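Local coordinates for Bm4233, isoform b (Brugia malayi, PDB 6ANY), which is a secreted venom allergen-like protein of the CAP superfamily that probably binds sterols and may take part in lipid transport, at residues K50-C53 and Q54-N57; S58-R61 and W62-C66; N74-G78 and I79-V83. All blocks are in the same frame, centred on the assembly; numbering follows the deposited sequence.

Interaction 1: K50-C53 and Q54-N57; sequences KWSC and QLEN
Trp51 and Glu56 meet across the first turn of helix 53-63, at the buried side of this local contact. NE1 of Trp51 lies 2.9 Å from OE1 of Glu56. The oxygen sits at the edge of the indole, close to its plane, while the carboxylate stands nearly perpendicular to the ring (89°). The bond is bent, 141° at the hydrogen, and it reaches OE1 on the anti side, somewhat out of the carboxylate plane. Glu56 gets there with an extended chain whose CG is turned away from the backbone N (chi1 155°). The same oxygen forms a salt bridge with Arg13 of helix 10-28, the helix that also packs on Trp51. The disulfide from Cys53 to Cys3 belongs to this packed side, for Cys3 touches both Trp51 and Glu56.

Ser52 is the N-cap. Its OG accepts from Leu55 N at 3.2 Å, and its O accepts from Glu56 N at 2.9 Å. Ser52 OG also lies 3.4 Å from CG of Leu55. Asn57 N continues the helix with a 2.8 Å bond to Cys53 O.

The other side is looser. Gln54 is exposed, and its extended chain leads away from 50-53.

The strand 50-51 thus passes straight into a capped helix. With Arg13 and an indole N-H both at OE1, Glu56 is probably ionised despite its burial.

Interaction 2: S58-R61 and W62-C66; sequences SAQR and WANQC
Gln60 and Asn64, one helical turn apart, join side chain to side chain. NE2 of Gln60 donates to OD1 of Asn64 at 2.9 Å, and the bond is fairly straight (161°). The two side chains cross at about a right angle, with their amide planes 43° apart. OD1 lies in the plane of the Gln60 amide. The donor, by contrast, stands above the carbonyl plane of Asn64. A bend in Gln60 at chi2 (60°) carries the amide onward along the helix, toward Asn64. The backbone links the same pair, with Asn64 N 3.0 Å from Gln60 O.

Trp62 points its ring elsewhere. The ring leads away from 58-61, packs on Ile163 and Ser71, and gives its N-H to Gly69 O. Ala59 and Ala63 are a turn apart, joined by a 3.0 Å bond from Ala63 N to Ala59 O. Both lie on Ile163, so this face of the helix rests on strand 159-167. A type I turn runs from Ala63 to Cys66, which leaves helical geometry with positive phi and is held by a disulfide to Cys154.

NE2 of Gln60 also donates to Ile150 O. One buried amide nitrogen therefore serves two carbonyls, tying this part of the helix to strand 145-153.

Interaction 3: N74-G78 and I79-V83; sequences NQRQG and IGENV
OE1 of Glu81 is met by two groups, the side chain of Arg76 and ND1 of His70. His70 makes the hydrogen bond. The Arg76 contact is a long salt bridge, with NE of Arg76 3.7 Å from OE1 of Glu81. OE1 sits off the plane of the guanidinium, so the attraction is electrostatic and not a hydrogen bond. NE of Arg76 gives its hydrogen to Ser71 O instead. The two side chains cross at about a right angle, yet their flat ends are only 24° from parallel. The arginine chain itself lies on the acid: CD of Arg76 is 3.5 Å from OE1 and 3.6 Å from CB of Glu81. OE2 of Glu81 is taken up by His165 and Ser71.

Gly80, Glu81 and Asn82 open the GENxY signature of the CAP family, on strand 80-87 at an outer position of the mixed sheet. In CAP proteins the glutamate of this motif and a histidine such as His70 belong to the conserved central cavity, and the pair here is consistent with that. Gly80 and Asn82 pair through their backbones with strand 159-167.

The chain enters this strand through a type II turn from Arg76 to Ile79, with Gly78 in the third position at positive phi. Ile79 N bonds to Arg76 O at 3.1 Å, and the donor stands above the carbonyl plane. A water bridges the two end residues of the turn. It accepts from NH1 of Arg76 at 2.8 Å and donates to O of Ile79, also at 2.8 Å. The Ile79 side chain packs against the turn and touches His165.

How the interactions relate
The three contacts come in series along the chain. Interactions 1 and 2 adjoin and cover helix 53-63 from its cap to the turn beyond its end, with centres about 13 Å apart. Interaction 3 follows after a loop and starts strand 80-87. Its centre lies about 13 Å from that of interaction 1 and about 12 Å from that of interaction 2. It touches both: Leu55 packs on Ile79, and Trp62 comes against Glu81. Strands 50-51 and 80-87 are the outer strands of the same mixed sheet. The helix and the loop after it connect these two outer strands, a layered arrangement in keeping with the alpha-beta-alpha sandwich of CAP proteins.

Interaction 1: K50-C53 and Q54-N57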
ATOM      1  N   LYS A  50      -5.130   8.596  -0.446  1.00 14.64           N
ATOM      2  CA  LYS A  50      -4.764   9.884  -1.043  1.00 15.35           C
ATOM      3  C   LYS A  50      -3.232   9.945  -1.003  1.00 14.45           C
ATOM      4  O   LYS A  50      -2.596   9.490  -0.033  1.00 14.65           O
ATOM      5  CB  LYS A  50      -5.285  11.044  -0.189  1.00 19.22           C
ATOM      6  CG  LYS A  50      -6.792  11.108   0.077  1.00 20.76           C
ATOM      7  CD  LYS A  50      -7.547  11.443  -1.185  1.00 22.10           C
ATOM      8  CE  LYS A  50      -7.267  12.885  -1.546  1.00 26.71           C
ATOM      9  NZ  LYS A  50      -7.885  13.330  -2.821  1.00 27.61           N
ATOM     10  N   TRP A  51      -2.649  10.568  -2.009  1.00 13.57           N
ATOM     11  CA  TRP A  51      -1.263  10.868  -2.048  1.00 14.16           C
ATOM     12  C   TRP A  51      -0.908  11.945  -1.082  1.00 14.84           C
ATOM     13  O   TRP A  51      -1.546  13.031  -1.066  1.00 17.12           O
ATOM     14  CB  TRP A  51      -0.813  11.279  -3.449  1.00 14.49           C
ATOM     15  CG  TRP A  51       0.709  11.276  -3.581  1.00 14.11           C
ATOM     16  CD1 TRP A  51       1.502  12.333  -3.428  1.00 14.58           C
ATOM     17  CD2 TRP A  51       1.592  10.153  -3.819  1.00 13.50           C
ATOM     18  NE1 TRP A  51       2.832  11.985  -3.542  1.00 13.46           N
ATOM     19  CE2 TRP A  51       2.900  10.658  -3.847  1.00 13.14           C
ATOM     20  CE3 TRP A  51       1.397   8.803  -4.097  1.00 13.56           C
ATOM     21  CZ2 TRP A  51       4.008   9.865  -4.098  1.00 13.06           C
ATOM     22  CZ3 TRP A  51       2.521   8.026  -4.363  1.00 13.77           C
ATOM     23  CH2 TRP A  51       3.806   8.574  -4.349  1.00 12.28           C
ATOM     24  N   SER A  52       0.161  11.702  -0.309  1.00 13.74           N
ATOM     25  CA  SER A  52       0.678  12.715   0.643  1.00 13.16           C
ATOM     26  C   SER A  52       2.165  13.042   0.283  1.00 14.49           C
ATOM     27  O   SER A  52       3.016  12.118   0.277  1.00 14.34           O
ATOM     28  CB  SER A  52       0.566  12.176   2.086  1.00 13.32           C
ATOM     29  OG  SER A  52       1.353  12.921   2.982  1.00 13.35           O
ATOM     30  N   CYS A  53       2.422  14.279  -0.142  1.00 13.53           N
ATOM     31  CA  CYS A  53       3.748  14.836  -0.339  1.00 16.11           C
ATOM     32  C   CYS A  53       4.657  14.724   0.904  1.00 18.25           C
ATOM     33  O   CYS A  53       5.871  14.437   0.792  1.00 18.23           O
ATOM     34  CB  CYS A  53       3.697  16.270  -0.855  1.00 15.56           C
ATOM     35  SG  CYS A  53       2.737  16.432  -2.390  1.00 16.88           S
ATOM     36  N   GLN A  54       4.088  14.923   2.077  1.00 17.94           N
ATOM     37  CA  GLN A  54       4.812  14.749   3.329  1.00 18.24           C
ATOM     38  C   GLN A  54       5.330  13.328   3.443  1.00 14.83           C
ATOM     39  O   GLN A  54       6.458  13.142   3.836  1.00 15.18           O
ATOM     40  CB  GLN A  54       3.901  15.128   4.494  1.00 20.85           C
ATOM     41  CG  GLN A  54       4.441  14.840   5.891  1.00 26.38           C
ATOM     42  CD  GLN A  54       3.804  15.710   7.002  1.00 31.23           C
ATOM     43  OE1 GLN A  54       2.843  16.511   6.777  1.00 35.45           O
ATOM     44  NE2 GLN A  54       4.405  15.624   8.182  1.00 29.54           N
ATOM     45  N   LEU A  55       4.493  12.345   3.117  1.00 13.85           N
ATOM     46  CA  LEU A  55       4.874  10.940   3.161  1.00 14.48           C
ATOM     47  C   LEU A  55       5.915  10.617   2.076  1.00 14.55           C
ATOM     48  O   LEU A  55       6.832   9.873   2.312  1.00 14.47           O
ATOM     49  CB  LEU A  55       3.679   9.993   3.110  1.00 13.53           C
ATOM     50  CG  LEU A  55       2.698  10.045   4.310  1.00 13.22           C
ATOM     51  CD1 LEU A  55       1.759   8.889   4.188  1.00 12.94           C
ATOM     52  CD2 LEU A  55       3.532   9.936   5.591  1.00 13.61           C
ATOM     53  N   GLU A  56       5.734  11.173   0.890  1.00 13.69           N
ATOM     54  CA  GLU A  56       6.700  11.022  -0.160  1.00 12.05           C
ATOM     55  C   GLU A  56       8.001  11.567   0.259  1.00 12.37           C
ATOM     56  O   GLU A  56       9.012  11.007  -0.104  1.00 13.02           O
ATOM     57  CB  GLU A  56       6.213  11.713  -1.441  1.00 11.80           C
ATOM     58  CG  GLU A  56       7.304  12.145  -2.395  1.00 10.93           C
ATOM     59  CD  GLU A  56       6.778  12.519  -3.774  1.00 10.73           C
ATOM     60  OE1 GLU A  56       5.604  12.816  -3.973  1.00 10.61           O
ATOM     61  OE2 GLU A  56       7.564  12.592  -4.726  1.00 10.41           O
ATOM     62  N   ASN A  57       8.028  12.711   0.943  1.00 12.80           N
ATOM     63  CA  ASN A  57       9.311  13.268   1.370  1.00 13.73           C
ATOM     64  C   ASN A  57      10.077  12.341   2.354  1.00 13.71           C
ATOM     65  O   ASN A  57      11.314  12.170   2.223  1.00 13.96           O
ATOM     66  CB  ASN A  57       9.161  14.709   1.970  1.00 15.65           C
ATOM     67  CG  ASN A  57       8.699  15.747   0.927  1.00 16.78           C
ATOM     68  OD1 ASN A  57       8.797  15.504  -0.270  1.00 16.17           O
ATOM     69  ND2 ASN A  57       8.087  16.861   1.383  1.00 19.12           N
TER

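Interaction 2: S58-R61 and W62-C66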
ATOM      1  N   SER A  58       9.390  11.735   3.315  1.00 12.33           N
ATOM      2  CA  SER A  58      10.076  10.872   4.236  1.00 13.05           C
ATOM      3  C   SER A  58      10.509   9.575   3.529  1.00 13.39           C
ATOM      4  O   SER A  58      11.621   9.047   3.785  1.00 11.95           O
ATOM      5  CB  SER A  58       9.238  10.536   5.469  1.00 13.01           C
ATOM      6  OG  SER A  58       7.981  10.065   5.064  1.00 15.43           O
ATOM      7  N   ALA A  59       9.644   9.052   2.669  1.00 12.89           N
ATOM      8  CA  ALA A  59       9.956   7.827   1.906  1.00 12.67           C
ATOM      9  C   ALA A  59      11.112   8.029   0.949  1.00 13.18           C
ATOM     10  O   ALA A  59      11.968   7.176   0.830  1.00 13.82           O
ATOM     11  CB  ALA A  59       8.753   7.391   1.147  1.00 13.31           C
ATOM     12  N   GLN A  60      11.120   9.167   0.262  1.00 13.56           N
ATOM     13  CA  GLN A  60      12.216   9.552  -0.639  1.00 14.36           C
ATOM     14  C   GLN A  60      13.533   9.698   0.118  1.00 15.36           C
ATOM     15  O   GLN A  60      14.572   9.232  -0.385  1.00 16.53           O
ATOM     16  CB  GLN A  60      11.900  10.888  -1.373  1.00 13.14           C
ATOM     17  CG  GLN A  60      12.855  11.191  -2.473  1.00 12.67           C
ATOM     18  CD  GLN A  60      12.867  10.128  -3.541  1.00 12.81           C
ATOM     19  OE1 GLN A  60      11.850   9.854  -4.105  1.00 12.94           O
ATOM     20  NE2 GLN A  60      14.016   9.517  -3.810  1.00 11.11           N
ATOM     21  N   ARG A  61      13.506  10.310   1.312  1.00 16.07           N
ATOM     22  CA  ARG A  61      14.735  10.453   2.076  1.00 18.37           C
ATOM     23  C   ARG A  61      15.369   9.101   2.320  1.00 16.76           C
ATOM     24  O   ARG A  61      16.598   8.998   2.237  1.00 15.08           O
ATOM     25  CB  ARG A  61      14.606  11.228   3.395  1.00 22.33           C
ATOM     26  CG  ARG A  61      14.498  12.746   3.168  1.00 29.56           C
ATOM     27  CD  ARG A  61      14.439  13.522   4.491  1.00 33.67           C
ATOM     28  NE  ARG A  61      13.164  13.302   5.203  1.00 40.82           N
ATOM     29  CZ  ARG A  61      12.067  14.087   5.145  1.00 39.74           C
ATOM     30  NH1 ARG A  61      12.011  15.190   4.401  1.00 41.87           N
ATOM     31  NH2 ARG A  61      10.999  13.759   5.840  1.00 40.63           N
ATOM     32  N   TRP A  62      14.523   8.081   2.591  1.00 14.94           N
ATOM     33  CA  TRP A  62      15.011   6.773   2.824  1.00 13.92           C
ATOM     34  C   TRP A  62      15.476   6.062   1.579  1.00 13.38           C
ATOM     35  O   TRP A  62      16.555   5.501   1.593  1.00 14.42           O
ATOM     36  CB  TRP A  62      14.031   5.932   3.648  1.00 15.10           C
ATOM     37  CG  TRP A  62      14.585   4.610   3.943  1.00 15.45           C
ATOM     38  CD1 TRP A  62      14.150   3.424   3.473  1.00 15.73           C
ATOM     39  CD2 TRP A  62      15.757   4.341   4.713  1.00 16.33           C
ATOM     40  NE1 TRP A  62      14.957   2.414   3.938  1.00 15.23           N
ATOM     41  CE2 TRP A  62      15.931   2.944   4.724  1.00 14.95           C
ATOM     42  CE3 TRP A  62      16.625   5.149   5.474  1.00 16.31           C
ATOM     43  CZ2 TRP A  62      16.938   2.322   5.433  1.00 15.75           C
ATOM     44  CZ3 TRP A  62      17.659   4.529   6.163  1.00 17.01           C
ATOM     45  CH2 TRP A  62      17.806   3.127   6.136  1.00 16.45           C
ATOM     46  N   ALA A  63      14.750   6.210   0.476  1.00 12.20           N
ATOM     47  CA  ALA A  63      15.121   5.652  -0.800  1.00 12.10           C
ATOM     48  C   ALA A  63      16.477   6.095  -1.300  1.00 12.21           C
ATOM     49  O   ALA A  63      17.226   5.308  -1.885  1.00 12.17           O
ATOM     50  CB  ALA A  63      14.041   5.999  -1.845  1.00 13.33           C
ATOM     51  N   ASN A  64      16.792   7.375  -1.109  1.00 13.04           N
ATOM     52  CA  ASN A  64      18.104   7.954  -1.414  1.00 13.07           C
ATOM     53  C   ASN A  64      19.272   7.215  -0.788  1.00 14.54           C
ATOM     54  O   ASN A  64      20.330   7.279  -1.326  1.00 14.32           O
ATOM     55  CB  ASN A  64      18.136   9.439  -0.908  1.00 13.87           C
ATOM     56  CG  ASN A  64      17.248  10.364  -1.753  1.00 14.34           C
ATOM     57  OD1 ASN A  64      16.750   9.952  -2.813  1.00 14.27           O
ATOM     58  ND2 ASN A  64      17.014  11.568  -1.295  1.00 12.15           N
ATOM     59  N   GLN A  65      19.074   6.509   0.334  1.00 15.63           N
ATOM     60  CA  GLN A  65      20.138   5.729   0.964  1.00 16.32           C
ATOM     61  C   GLN A  65      20.548   4.490   0.195  1.00 16.82           C
ATOM     62  O   GLN A  65      21.646   4.012   0.432  1.00 15.51           O
ATOM     63  CB  GLN A  65      19.764   5.291   2.376  1.00 17.02           C
ATOM     64  CG  GLN A  65      19.427   6.387   3.332  1.00 19.84           C
ATOM     65  CD  GLN A  65      20.464   7.454   3.378  1.00 25.95           C
ATOM     66  OE1 GLN A  65      21.648   7.202   3.646  1.00 29.95           O
ATOM     67  NE2 GLN A  65      20.034   8.679   3.106  1.00 35.51           N
ATOM     68  N   CYS A  66      19.684   3.999  -0.730  1.00 16.54           N
ATOM     69  CA  CYS A  66      19.919   2.795  -1.499  1.00 16.13           C
ATOM     70  C   CYS A  66      20.165   1.578  -0.583  1.00 16.69           C
ATOM     71  O   CYS A  66      21.068   0.767  -0.788  1.00 15.38           O
ATOM     72  CB  CYS A  66      21.056   2.995  -2.477  1.00 17.70           C
ATOM     73  SG  CYS A  66      20.637   4.122  -3.807  1.00 20.67           S
TER

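Interaction 3: N74-G78 and I79-V83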
ATOM      1  N   ASN A  74      12.440   5.315  14.931  1.00 31.42           N
ATOM      2  CA  ASN A  74      12.263   6.747  15.278  1.00 32.14           C
ATOM      3  C   ASN A  74      12.003   7.702  14.142  1.00 28.69           C
ATOM      4  O   ASN A  74      11.632   8.799  14.413  1.00 33.33           O
ATOM      5  CB  ASN A  74      13.462   7.271  16.112  1.00 38.97           C
ATOM      6  CG  ASN A  74      14.818   7.055  15.421  1.00 40.12           C
ATOM      7  OD1 ASN A  74      15.231   7.816  14.549  1.00 41.31           O
ATOM      8  ND2 ASN A  74      15.501   6.008  15.817  1.00 46.88           N
ATOM      9  N   GLN A  75      12.165   7.302  12.878  1.00 34.98           N
ATOM     10  CA  GLN A  75      11.752   8.128  11.698  1.00 36.64           C
ATOM     11  C   GLN A  75      10.472   7.639  11.038  1.00 38.96           C
ATOM     12  O   GLN A  75      10.042   8.171   9.989  1.00 40.12           O
ATOM     13  CB  GLN A  75      12.850   8.163  10.634  1.00 41.75           C
ATOM     14  CG  GLN A  75      14.270   7.973  11.146  1.00 42.92           C
ATOM     15  CD  GLN A  75      15.296   8.593  10.237  1.00 44.80           C
ATOM     16  OE1 GLN A  75      15.867   7.959   9.329  1.00 40.38           O
ATOM     17  NE2 GLN A  75      15.514   9.858  10.456  1.00 51.02           N
ATOM     18  N   ARG A  76       9.871   6.616  11.644  1.00 37.86           N
ATOM     19  CA  ARG A  76       8.647   5.973  11.165  1.00 33.37           C
ATOM     20  C   ARG A  76       7.507   6.065  12.231  1.00 32.26           C
ATOM     21  O   ARG A  76       6.569   5.310  12.163  1.00 27.08           O
ATOM     22  CB  ARG A  76       8.922   4.493  10.893  1.00 30.86           C
ATOM     23  CG  ARG A  76       9.537   4.226   9.554  1.00 30.43           C
ATOM     24  CD  ARG A  76       9.612   2.740   9.280  1.00 27.99           C
ATOM     25  NE  ARG A  76      10.674   2.085  10.026  1.00 27.90           N
ATOM     26  CZ  ARG A  76      10.552   0.959  10.734  1.00 31.66           C
ATOM     27  NH1 ARG A  76       9.410   0.292  10.789  1.00 33.22           N
ATOM     28  NH2 ARG A  76      11.607   0.455  11.391  1.00 36.08           N
ATOM     29  N   GLN A  77       7.559   6.994  13.178  1.00 32.50           N
ATOM     30  CA  GLN A  77       6.543   7.009  14.245  1.00 35.99           C
ATOM     31  C   GLN A  77       5.161   7.372  13.673  1.00 32.93           C
ATOM     32  O   GLN A  77       5.033   8.367  12.983  1.00 32.12           O
ATOM     33  CB  GLN A  77       6.938   7.960  15.392  1.00 41.59           C
ATOM     34  CG  GLN A  77       7.839   7.312  16.445  1.00 45.81           C
ATOM     35  CD  GLN A  77       8.944   8.240  16.958  1.00 52.89           C
ATOM     36  OE1 GLN A  77       8.950   9.444  16.669  1.00 59.00           O
ATOM     37  NE2 GLN A  77       9.880   7.681  17.734  1.00 47.55           N
ATOM     38  N   GLY A  78       4.156   6.538  13.927  1.00 29.92           N
ATOM     39  CA  GLY A  78       2.812   6.761  13.375  1.00 28.52           C
ATOM     40  C   GLY A  78       2.679   6.443  11.898  1.00 26.67           C
ATOM     41  O   GLY A  78       1.687   6.788  11.289  1.00 25.96           O
ATOM     42  N   ILE A  79       3.675   5.791  11.307  1.00 25.86           N
ATOM     43  CA  ILE A  79       3.775   5.650   9.861  1.00 24.30           C
ATOM     44  C   ILE A  79       4.142   4.226   9.506  1.00 20.79           C
ATOM     45  O   ILE A  79       5.131   3.709  10.003  1.00 20.71           O
ATOM     46  CB  ILE A  79       4.781   6.697   9.276  1.00 27.90           C
ATOM     47  CG1 ILE A  79       4.140   8.096   9.265  1.00 28.47           C
ATOM     48  CG2 ILE A  79       5.260   6.363   7.880  1.00 30.37           C
ATOM     49  CD1 ILE A  79       5.040   9.164   9.881  1.00 30.07           C
ATOM     50  N   GLY A  80       3.385   3.630   8.560  1.00 18.03           N
ATOM     51  CA  GLY A  80       3.727   2.338   7.997  1.00 15.27           C
ATOM     52  C   GLY A  80       4.794   2.437   6.929  1.00 14.87           C
ATOM     53  O   GLY A  80       4.902   3.473   6.286  1.00 14.16           O
ATOM     54  N   GLU A  81       5.550   1.347   6.695  1.00 14.11           N
ATOM     55  CA  GLU A  81       6.576   1.372   5.635  1.00 13.84           C
ATOM     56  C   GLU A  81       6.690   0.077   4.889  1.00 13.33           C
ATOM     57  O   GLU A  81       6.763  -0.936   5.494  1.00 15.19           O
ATOM     58  CB  GLU A  81       7.946   1.776   6.215  1.00 14.33           C
ATOM     59  CG  GLU A  81       9.097   1.813   5.189  1.00 13.53           C
ATOM     60  CD  GLU A  81      10.385   2.222   5.841  1.00 13.34           C
ATOM     61  OE1 GLU A  81      11.038   1.337   6.459  1.00 12.98           O
ATOM     62  OE2 GLU A  81      10.728   3.424   5.812  1.00 13.26           O
ATOM     63  N   ASN A  82       6.694   0.118   3.545  1.00 12.63           N
ATOM     64  CA  ASN A  82       6.877  -1.032   2.680  1.00 11.87           C
ATOM     65  C   ASN A  82       8.113  -0.722   1.805  1.00 12.65           C
ATOM     66  O   ASN A  82       8.297   0.406   1.359  1.00 12.97           O
ATOM     67  CB  ASN A  82       5.658  -1.256   1.808  1.00 13.12           C
ATOM     68  CG  ASN A  82       4.522  -2.072   2.495  1.00 14.10           C
ATOM     69  OD1 ASN A  82       4.763  -2.756   3.493  1.00 14.74           O
ATOM     70  ND2 ASN A  82       3.338  -2.136   1.835  1.00 12.94           N
ATOM     71  N   VAL A  83       8.950  -1.737   1.572  1.00 12.32           N
ATOM     72  CA  VAL A  83      10.231  -1.641   0.884  1.00 11.87           C
ATOM     73  C   VAL A  83      10.276  -2.643  -0.240  1.00 12.03           C
ATOM     74  O   VAL A  83       9.929  -3.779  -0.068  1.00 11.76           O
ATOM     75  CB  VAL A  83      11.402  -1.975   1.842  1.00 12.00           C
ATOM     76  CG1 VAL A  83      12.686  -1.871   1.104  1.00 11.89           C
ATOM     77  CG2 VAL A  83      11.388  -1.053   3.105  1.00 11.74           C
TER
HETATM   78  O   HOH W   1       6.900   1.582  10.499  1.00 27.82           O